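Local coordinates for protein Hcp1 family type VI secretion system effector (Yersinia pestis, PDB 3V4H) that probably assembles into hexameric rings that stack into the tube of the type VI secretion system, at residues 31-36 against 101-106; 121-126 against 154-159. One frame throughout, in Å; residues are numbered along the deposited sequence.

Interaction 1 of 2, residues 31-36 against 101-106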
ATOM      1  N   ILE A  31      -4.782  13.566 -28.070  1.00 46.76           N
ATOM      2  CA  ILE A  31      -6.123  13.061 -28.361  1.00 49.61           C
ATOM      3  C   ILE A  31      -6.954  14.171 -29.012  1.00 50.84           C
ATOM      4  O   ILE A  31      -6.969  15.327 -28.554  1.00 50.83           O
ATOM      5  CB  ILE A  31      -6.741  12.393 -27.114  1.00 49.60           C
ATOM      6  CG1 ILE A  31      -7.870  11.446 -27.522  1.00 52.73           C
ATOM      7  CG2 ILE A  31      -7.181  13.425 -26.104  1.00 52.01           C
ATOM      8  CD1 ILE A  31      -8.245  10.368 -26.529  1.00 50.97           C
ATOM      9  N   LYS A  32      -7.617  13.838 -30.109  1.00 52.98           N
ATOM     10  CA  LYS A  32      -8.452  14.791 -30.852  1.00 55.21           C
ATOM     11  C   LYS A  32      -9.894  14.326 -30.715  1.00 56.03           C
ATOM     12  O   LYS A  32     -10.220  13.231 -31.143  1.00 53.90           O
ATOM     13  CB  LYS A  32      -8.054  14.800 -32.326  1.00 58.73           C
ATOM     14  CG  LYS A  32      -8.918  15.718 -33.200  1.00 63.08           C
ATOM     15  CD  LYS A  32      -9.408  15.033 -34.445  1.00 69.20           C
ATOM     16  CE  LYS A  32      -8.575  15.376 -35.663  1.00 73.63           C
ATOM     17  NZ  LYS A  32      -9.157  16.539 -36.400  1.00 77.44           N
ATOM     18  N   ILE A  33     -10.734  15.135 -30.091  1.00 56.94           N
ATOM     19  CA  ILE A  33     -12.097  14.717 -29.757  1.00 60.06           C
ATOM     20  C   ILE A  33     -13.110  15.599 -30.510  1.00 62.71           C
ATOM     21  O   ILE A  33     -13.079  16.826 -30.388  1.00 61.52           O
ATOM     22  CB  ILE A  33     -12.373  14.899 -28.275  1.00 58.40           C
ATOM     23  CG1 ILE A  33     -11.511  13.960 -27.462  1.00 57.17           C
ATOM     24  CG2 ILE A  33     -13.855  14.705 -27.980  1.00 60.13           C
ATOM     25  CD1 ILE A  33     -11.649  14.158 -25.978  1.00 57.05           C
ATOM     26  N   ASP A  34     -14.003  15.000 -31.270  1.00 63.44           N
ATOM     27  CA  ASP A  34     -14.916  15.781 -32.084  1.00 68.55           C
ATOM     28  C   ASP A  34     -15.690  16.784 -31.298  1.00 70.22           C
ATOM     29  O   ASP A  34     -16.327  16.461 -30.338  1.00 71.87           O
ATOM     30  CB  ASP A  34     -15.886  14.894 -32.826  1.00 74.47           C
ATOM     31  CG  ASP A  34     -15.375  14.493 -34.177  1.00 77.30           C
ATOM     32  OD1 ASP A  34     -14.610  15.242 -34.779  1.00 91.61           O
ATOM     33  OD2 ASP A  34     -15.718  13.403 -34.637  1.00 79.57           O
ATOM     34  N   GLY A  35     -15.635  18.017 -31.739  1.00 71.79           N
ATOM     35  CA  GLY A  35     -16.346  19.105 -31.084  1.00 73.51           C
ATOM     36  C   GLY A  35     -15.689  19.644 -29.815  1.00 69.99           C
ATOM     37  O   GLY A  35     -16.176  20.596 -29.248  1.00 70.23           O
ATOM     38  N   ILE A  36     -14.589  19.059 -29.355  1.00 66.28           N
ATOM     39  CA  ILE A  36     -13.995  19.514 -28.121  1.00 64.32           C
ATOM     40  C   ILE A  36     -12.501  19.757 -28.373  1.00 67.00           C
ATOM     41  O   ILE A  36     -11.644  18.842 -28.258  1.00 61.31           O
ATOM     42  CB  ILE A  36     -14.211  18.498 -26.964  1.00 63.33           C
ATOM     43  CG1 ILE A  36     -15.706  18.200 -26.749  1.00 66.96           C
ATOM     44  CG2 ILE A  36     -13.595  19.019 -25.681  1.00 62.74           C
ATOM     45  CD1 ILE A  36     -16.029  17.179 -25.672  1.00 63.85           C
ATOM     46  N   LYS A 101     -23.901  12.825 -23.825  1.00 81.84           N
ATOM     47  CA  LYS A 101     -23.962  13.350 -25.177  1.00 84.39           C
ATOM     48  C   LYS A 101     -22.972  12.550 -26.015  1.00 81.90           C
ATOM     49  O   LYS A 101     -21.868  12.285 -25.576  1.00 73.39           O
ATOM     50  CB  LYS A 101     -23.560  14.822 -25.129  1.00 87.85           C
ATOM     51  CG  LYS A 101     -24.104  15.685 -26.248  1.00 93.35           C
ATOM     52  CD  LYS A 101     -23.016  16.588 -26.818  1.00 92.91           C
ATOM     53  CE  LYS A 101     -23.578  17.865 -27.423  1.00 96.98           C
ATOM     54  NZ  LYS A 101     -23.683  18.900 -26.359  1.00 97.04           N
ATOM     55  N   HIS A 102     -23.348  12.151 -27.216  1.00 80.84           N
ATOM     56  CA  HIS A 102     -22.485  11.258 -27.981  1.00 79.93           C
ATOM     57  C   HIS A 102     -21.508  12.075 -28.749  1.00 76.67           C
ATOM     58  O   HIS A 102     -21.792  13.205 -29.118  1.00 77.55           O
ATOM     59  CB  HIS A 102     -23.292  10.364 -28.923  1.00 87.48           C
ATOM     60  CG  HIS A 102     -24.106   9.306 -28.212  1.00 90.83           C
ATOM     61  ND1 HIS A 102     -24.405   8.128 -28.777  1.00 94.34           N
ATOM     62  CD2 HIS A 102     -24.675   9.288 -26.940  1.00 91.31           C
ATOM     63  CE1 HIS A 102     -25.139   7.391 -27.918  1.00 96.21           C
ATOM     64  NE2 HIS A 102     -25.303   8.103 -26.794  1.00 94.34           N
ATOM     65  N   ILE A 103     -20.331  11.497 -28.971  1.00 74.62           N
ATOM     66  CA  ILE A 103     -19.232  12.139 -29.691  1.00 71.99           C
ATOM     67  C   ILE A 103     -18.898  11.208 -30.843  1.00 71.47           C
ATOM     68  O   ILE A 103     -18.743  10.005 -30.629  1.00 73.33           O
ATOM     69  CB  ILE A 103     -17.992  12.298 -28.791  1.00 66.33           C
ATOM     70  CG1 ILE A 103     -18.259  13.267 -27.621  1.00 65.66           C
ATOM     71  CG2 ILE A 103     -16.781  12.755 -29.610  1.00 66.35           C
ATOM     72  CD1 ILE A 103     -17.173  13.236 -26.519  1.00 61.50           C
ATOM     73  N   LYS A 104     -18.774  11.744 -32.052  1.00 73.18           N
ATOM     74  CA  LYS A 104     -18.739  10.890 -33.251  1.00 73.44           C
ATOM     75  C   LYS A 104     -17.403  10.177 -33.446  1.00 71.63           C
ATOM     76  O   LYS A 104     -17.374   8.981 -33.725  1.00 68.34           O
ATOM     77  CB  LYS A 104     -19.070  11.705 -34.491  1.00 79.50           C
ATOM     78  CG  LYS A 104     -20.511  12.171 -34.535  1.00 84.23           C
ATOM     79  CD  LYS A 104     -20.975  12.324 -35.974  1.00 89.67           C
ATOM     80  CE  LYS A 104     -22.436  12.721 -36.071  1.00 93.50           C
ATOM     81  NZ  LYS A 104     -22.925  12.597 -37.470  1.00 98.38           N
ATOM     82  N   ASN A 105     -16.309  10.917 -33.277  1.00 68.08           N
ATOM     83  CA  ASN A 105     -14.972  10.429 -33.564  1.00 67.46           C
ATOM     84  C   ASN A 105     -14.034  10.962 -32.507  1.00 63.52           C
ATOM     85  O   ASN A 105     -14.152  12.132 -32.117  1.00 61.10           O
ATOM     86  CB  ASN A 105     -14.473  10.950 -34.915  1.00 69.30           C
ATOM     87  CG  ASN A 105     -15.308  10.481 -36.073  1.00 74.53           C
ATOM     88  OD1 ASN A 105     -15.151   9.350 -36.515  1.00 79.29           O
ATOM     89  ND2 ASN A 105     -16.194  11.348 -36.589  1.00 75.06           N
ATOM     90  N   VAL A 106     -13.131  10.087 -32.054  1.00 61.32           N
ATOM     91  CA  VAL A 106     -12.032  10.426 -31.180  1.00 59.71           C
ATOM     92  C   VAL A 106     -10.817   9.729 -31.756  1.00 58.82           C
ATOM     93  O   VAL A 106     -10.901   8.548 -32.123  1.00 57.44           O
ATOM     94  CB  VAL A 106     -12.261   9.926 -29.741  1.00 60.13           C
ATOM     95  CG1 VAL A 106     -11.007  10.136 -28.882  1.00 56.08           C
ATOM     96  CG2 VAL A 106     -13.453  10.640 -29.108  1.00 60.30           C
TER
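Ile33 faces Val106 as an antiparallel, non-hydrogen-bonded pair with their CA atoms 4.5 Å apart, and the next residue adds the one backbone bond, Asp34 N to Asn105 O at 3.0 Å. These two strands lie side by side in the six-stranded antiparallel sheet of the Hcp beta-barrel fold, and strand 29-33 ends here in a type II turn, Ile33 to Ile36, with Gly35 at positive phi. The Val106 CA-H adds a weaker contact to Lys32 O at 3.3 Å. On the buried face, Ile33 and Val106 lie side by side and point the same way. Val106 CG1, anti to its backbone N (chi1 173°), reaches obliquely to Ile31 CD1 at 3.6 Å. Ile103 sits before the corner at Lys104; its CG2 meets Ile33 CG2 at 3.9 Å, while its CD1 approaches Ile36 CD1, the two side chains crossing at about a right angle. Leu93 and Tyr96 of helix 90-99 continue this apolar cluster, touching Ile33 and both Ile36 and Ile103, respectively. On the opposite, polar side, the Asp34 carboxylate and Asn105 amide stand nearly perpendicular, their planes 83° apart; the modelled bond from Asn105 ND2 to Asp34 OD2, 2.9 Å, is less certain because OD2 is placed too close to Asn105 CB.

Interaction 2 of 2, residues 121-126 against 154-159; sequences LTIKFT and TKMTQD
Thr122 pairs with Asp159 and Lys124 with Thr157 through reciprocal backbone bonds that join two neighbouring antiparallel strands of the barrel, whose segments here run at 169° to each other. The straightest is Asp159 N to Thr122 O, 2.8 Å with 175° at the hydrogen; both Lys124-Thr157 bonds lie in the carbonyl plane. At the end of the pairing, Thr126 N gives to Lys155 O from above the carbonyl plane. Thr126 O takes two donors from one residue: Thr154 N, nearly in line with the carbonyl, and Thr154 OG1, well above its plane, each at 3.1 Å. With chi1 46°, that hydroxyl sits between its own backbone N and carbonyl carbon, close enough to reach across. Lys124 NZ and Asp159 OD2 remain 4.8 Å apart; the amine instead bonds Gln107, and Asp159 OD1 bonds Ser174. On the buried face, Met156 bends at chi2 and chi3 to bring CE against Ile123 CG2, tight at 3.2 Å, and Leu121 CD1 packs on Gln158 CG at 3.7 Å. Gln158 NE2 is buried without a partner in the model; its side chain also packs on Pro91 of a second subunit. The chemistry implies a join held mainly by main-chain bonds, with Lys124 and Asp159 tied to flanking strands 103-111 and 171-178 and one amide nitrogen left unsatisfied.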
ATOM      1  N   LEU A 121       1.573   4.875 -33.363  1.00 42.47           N
ATOM      2  CA  LEU A 121       0.339   4.194 -32.948  1.00 41.83           C
ATOM      3  C   LEU A 121      -0.836   5.155 -32.962  1.00 42.49           C
ATOM      4  O   LEU A 121      -0.784   6.269 -32.390  1.00 45.28           O
ATOM      5  CB  LEU A 121       0.509   3.607 -31.550  1.00 44.46           C
ATOM      6  CG  LEU A 121      -0.751   3.022 -30.901  1.00 46.62           C
ATOM      7  CD1 LEU A 121      -1.048   1.684 -31.524  1.00 52.14           C
ATOM      8  CD2 LEU A 121      -0.658   2.900 -29.382  1.00 46.44           C
ATOM      9  N   THR A 122      -1.900   4.758 -33.623  1.00 45.79           N
ATOM     10  CA  THR A 122      -3.100   5.558 -33.639  1.00 44.47           C
ATOM     11  C   THR A 122      -4.257   4.672 -33.276  1.00 46.89           C
ATOM     12  O   THR A 122      -4.384   3.531 -33.757  1.00 49.10           O
ATOM     13  CB  THR A 122      -3.300   6.274 -34.985  1.00 47.20           C
ATOM     14  OG1 THR A 122      -3.639   5.316 -35.968  1.00 59.98           O
ATOM     15  CG2 THR A 122      -2.046   6.990 -35.442  1.00 44.20           C
ATOM     16  N   ILE A 123      -5.103   5.157 -32.386  1.00 47.40           N
ATOM     17  CA  ILE A 123      -6.332   4.437 -32.063  1.00 47.03           C
ATOM     18  C   ILE A 123      -7.462   5.405 -32.315  1.00 49.26           C
ATOM     19  O   ILE A 123      -7.457   6.537 -31.815  1.00 51.15           O
ATOM     20  CB  ILE A 123      -6.418   3.963 -30.593  1.00 45.46           C
ATOM     21  CG1 ILE A 123      -5.183   3.169 -30.215  1.00 44.90           C
ATOM     22  CG2 ILE A 123      -7.648   3.055 -30.415  1.00 44.81           C
ATOM     23  CD1 ILE A 123      -5.016   2.865 -28.726  1.00 44.17           C
ATOM     24  N   LYS A 124      -8.419   4.977 -33.129  1.00 53.44           N
ATOM     25  CA  LYS A 124      -9.520   5.809 -33.468  1.00 55.21           C
ATOM     26  C   LYS A 124     -10.733   5.117 -32.881  1.00 57.76           C
ATOM     27  O   LYS A 124     -10.848   3.914 -33.001  1.00 52.82           O
ATOM     28  CB  LYS A 124      -9.647   5.898 -34.979  1.00 61.58           C
ATOM     29  CG  LYS A 124      -8.392   6.389 -35.708  1.00 63.65           C
ATOM     30  CD  LYS A 124      -8.633   6.373 -37.224  1.00 71.10           C
ATOM     31  CE  LYS A 124      -7.359   6.546 -38.046  1.00 72.83           C
ATOM     32  NZ  LYS A 124      -6.363   7.472 -37.432  1.00 70.50           N
ATOM     33  N   PHE A 125     -11.592   5.873 -32.206  1.00 58.93           N
ATOM     34  CA  PHE A 125     -12.800   5.341 -31.610  1.00 59.20           C
ATOM     35  C   PHE A 125     -14.012   6.014 -32.242  1.00 61.81           C
ATOM     36  O   PHE A 125     -13.938   7.184 -32.644  1.00 63.29           O
ATOM     37  CB  PHE A 125     -12.826   5.568 -30.086  1.00 56.71           C
ATOM     38  CG  PHE A 125     -11.522   5.322 -29.400  1.00 54.73           C
ATOM     39  CD1 PHE A 125     -11.297   4.156 -28.678  1.00 55.49           C
ATOM     40  CD2 PHE A 125     -10.533   6.294 -29.403  1.00 53.04           C
ATOM     41  CE1 PHE A 125     -10.107   3.957 -28.007  1.00 51.13           C
ATOM     42  CE2 PHE A 125      -9.332   6.091 -28.738  1.00 52.64           C
ATOM     43  CZ  PHE A 125      -9.119   4.917 -28.038  1.00 50.77           C
ATOM     44  N   THR A 126     -15.115   5.263 -32.315  1.00 59.30           N
ATOM     45  CA  THR A 126     -16.369   5.729 -32.862  1.00 64.07           C
ATOM     46  C   THR A 126     -17.502   5.679 -31.860  1.00 64.87           C
ATOM     47  O   THR A 126     -17.605   4.724 -31.093  1.00 62.56           O
ATOM     48  CB  THR A 126     -16.788   4.847 -34.031  1.00 64.74           C
ATOM     49  OG1 THR A 126     -15.844   5.046 -35.063  1.00 66.73           O
ATOM     50  CG2 THR A 126     -18.186   5.217 -34.556  1.00 69.39           C
ATOM     51  N   THR A 154     -18.375   2.313 -29.339  1.00 65.04           N
ATOM     52  CA  THR A 154     -18.987   1.163 -29.991  1.00 65.76           C
ATOM     53  C   THR A 154     -18.017   0.444 -30.921  1.00 63.03           C
ATOM     54  O   THR A 154     -18.154  -0.746 -31.126  1.00 66.34           O
ATOM     55  CB  THR A 154     -20.286   1.575 -30.714  1.00 71.44           C
ATOM     56  OG1 THR A 154     -20.032   2.771 -31.453  1.00 73.21           O
ATOM     57  CG2 THR A 154     -21.377   1.850 -29.686  1.00 71.52           C
ATOM     58  N   LYS A 155     -17.041   1.165 -31.474  1.00 60.64           N
ATOM     59  CA  LYS A 155     -16.017   0.588 -32.339  1.00 60.20           C
ATOM     60  C   LYS A 155     -14.690   1.264 -32.094  1.00 58.84           C
ATOM     61  O   LYS A 155     -14.648   2.398 -31.614  1.00 56.71           O
ATOM     62  CB  LYS A 155     -16.357   0.786 -33.812  1.00 63.77           C
ATOM     63  CG  LYS A 155     -17.730   0.265 -34.189  1.00 68.43           C
ATOM     64  CD  LYS A 155     -17.954   0.317 -35.689  1.00 73.19           C
ATOM     65  CE  LYS A 155     -18.630   1.597 -36.151  1.00 73.98           C
ATOM     66  NZ  LYS A 155     -19.341   1.319 -37.418  1.00 76.82           N
ATOM     67  N   MET A 156     -13.614   0.559 -32.432  1.00 57.43           N
ATOM     68  CA  MET A 156     -12.286   1.157 -32.456  1.00 56.40           C
ATOM     69  C   MET A 156     -11.416   0.535 -33.534  1.00 54.87           C
ATOM     70  O   MET A 156     -11.616  -0.608 -33.902  1.00 57.11           O
ATOM     71  CB  MET A 156     -11.596   0.974 -31.084  1.00 59.43           C
ATOM     72  CG  MET A 156     -11.294  -0.456 -30.640  1.00 60.57           C
ATOM     73  SD  MET A 156      -9.820  -1.217 -31.371  1.00 66.23           S
ATOM     74  CE  MET A 156      -8.667   0.095 -31.142  1.00 51.11           C
ATOM     75  N   THR A 157     -10.401   1.270 -33.977  1.00 55.32           N
ATOM     76  CA  THR A 157      -9.355   0.734 -34.838  1.00 54.52           C
ATOM     77  C   THR A 157      -8.019   1.056 -34.217  1.00 52.57           C
ATOM     78  O   THR A 157      -7.838   2.164 -33.713  1.00 51.75           O
ATOM     79  CB  THR A 157      -9.456   1.352 -36.225  1.00 57.56           C
ATOM     80  OG1 THR A 157     -10.581   0.761 -36.907  1.00 65.04           O
ATOM     81  CG2 THR A 157      -8.209   1.083 -37.054  1.00 60.66           C
ATOM     82  N   GLN A 158      -7.085   0.105 -34.226  1.00 51.33           N
ATOM     83  CA  GLN A 158      -5.746   0.389 -33.734  1.00 51.35           C
ATOM     84  C   GLN A 158      -4.776   0.104 -34.844  1.00 51.80           C
ATOM     85  O   GLN A 158      -4.757  -1.016 -35.373  1.00 53.68           O
ATOM     86  CB  GLN A 158      -5.442  -0.494 -32.501  1.00 53.02           C
ATOM     87  CG  GLN A 158      -4.066  -0.351 -31.909  1.00 59.39           C
ATOM     88  CD  GLN A 158      -3.718  -1.524 -30.987  1.00 60.57           C
ATOM     89  OE1 GLN A 158      -3.776  -2.677 -31.395  1.00 60.81           O
ATOM     90  NE2 GLN A 158      -3.390  -1.225 -29.750  1.00 57.40           N
ATOM     91  N   ASP A 159      -3.972   1.111 -35.194  1.00 50.70           N
ATOM     92  CA  ASP A 159      -2.943   0.989 -36.230  1.00 49.71           C
ATOM     93  C   ASP A 159      -1.566   1.200 -35.653  1.00 48.44           C
ATOM     94  O   ASP A 159      -1.315   2.228 -35.000  1.00 47.39           O
ATOM     95  CB  ASP A 159      -3.129   2.048 -37.305  1.00 51.80           C
ATOM     96  CG  ASP A 159      -4.426   1.882 -38.115  1.00 52.96           C
ATOM     97  OD1 ASP A 159      -4.805   0.766 -38.526  1.00 53.92           O
ATOM     98  OD2 ASP A 159      -5.070   2.913 -38.336  1.00 61.73           O
TER

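How the interactions relate
Interactions 1 and 2 belong to one six-stranded antiparallel sheet, their centres about 13 Å apart, and they close in series along the chain. Strand 103-111, in interaction 1, is followed in the chain and in the sheet by strand 119-126, in interaction 2. A probable hydrogen bond from Phe125 N to Val106 O, 2.8 Å, links the contacts directly, and Lys104 O packs on Thr126 CG2 at 3.9 Å. Their surroundings differ: Ile33, Ile36 and Ile103 of interaction 1 pack against helix 90-99, and no other chain of the assembly touches its segments, whereas Leu121 and Gln158 of interaction 2 touch Ile86 and Pro91 of a second subunit, so that interaction 2 also takes part in a subunit contact.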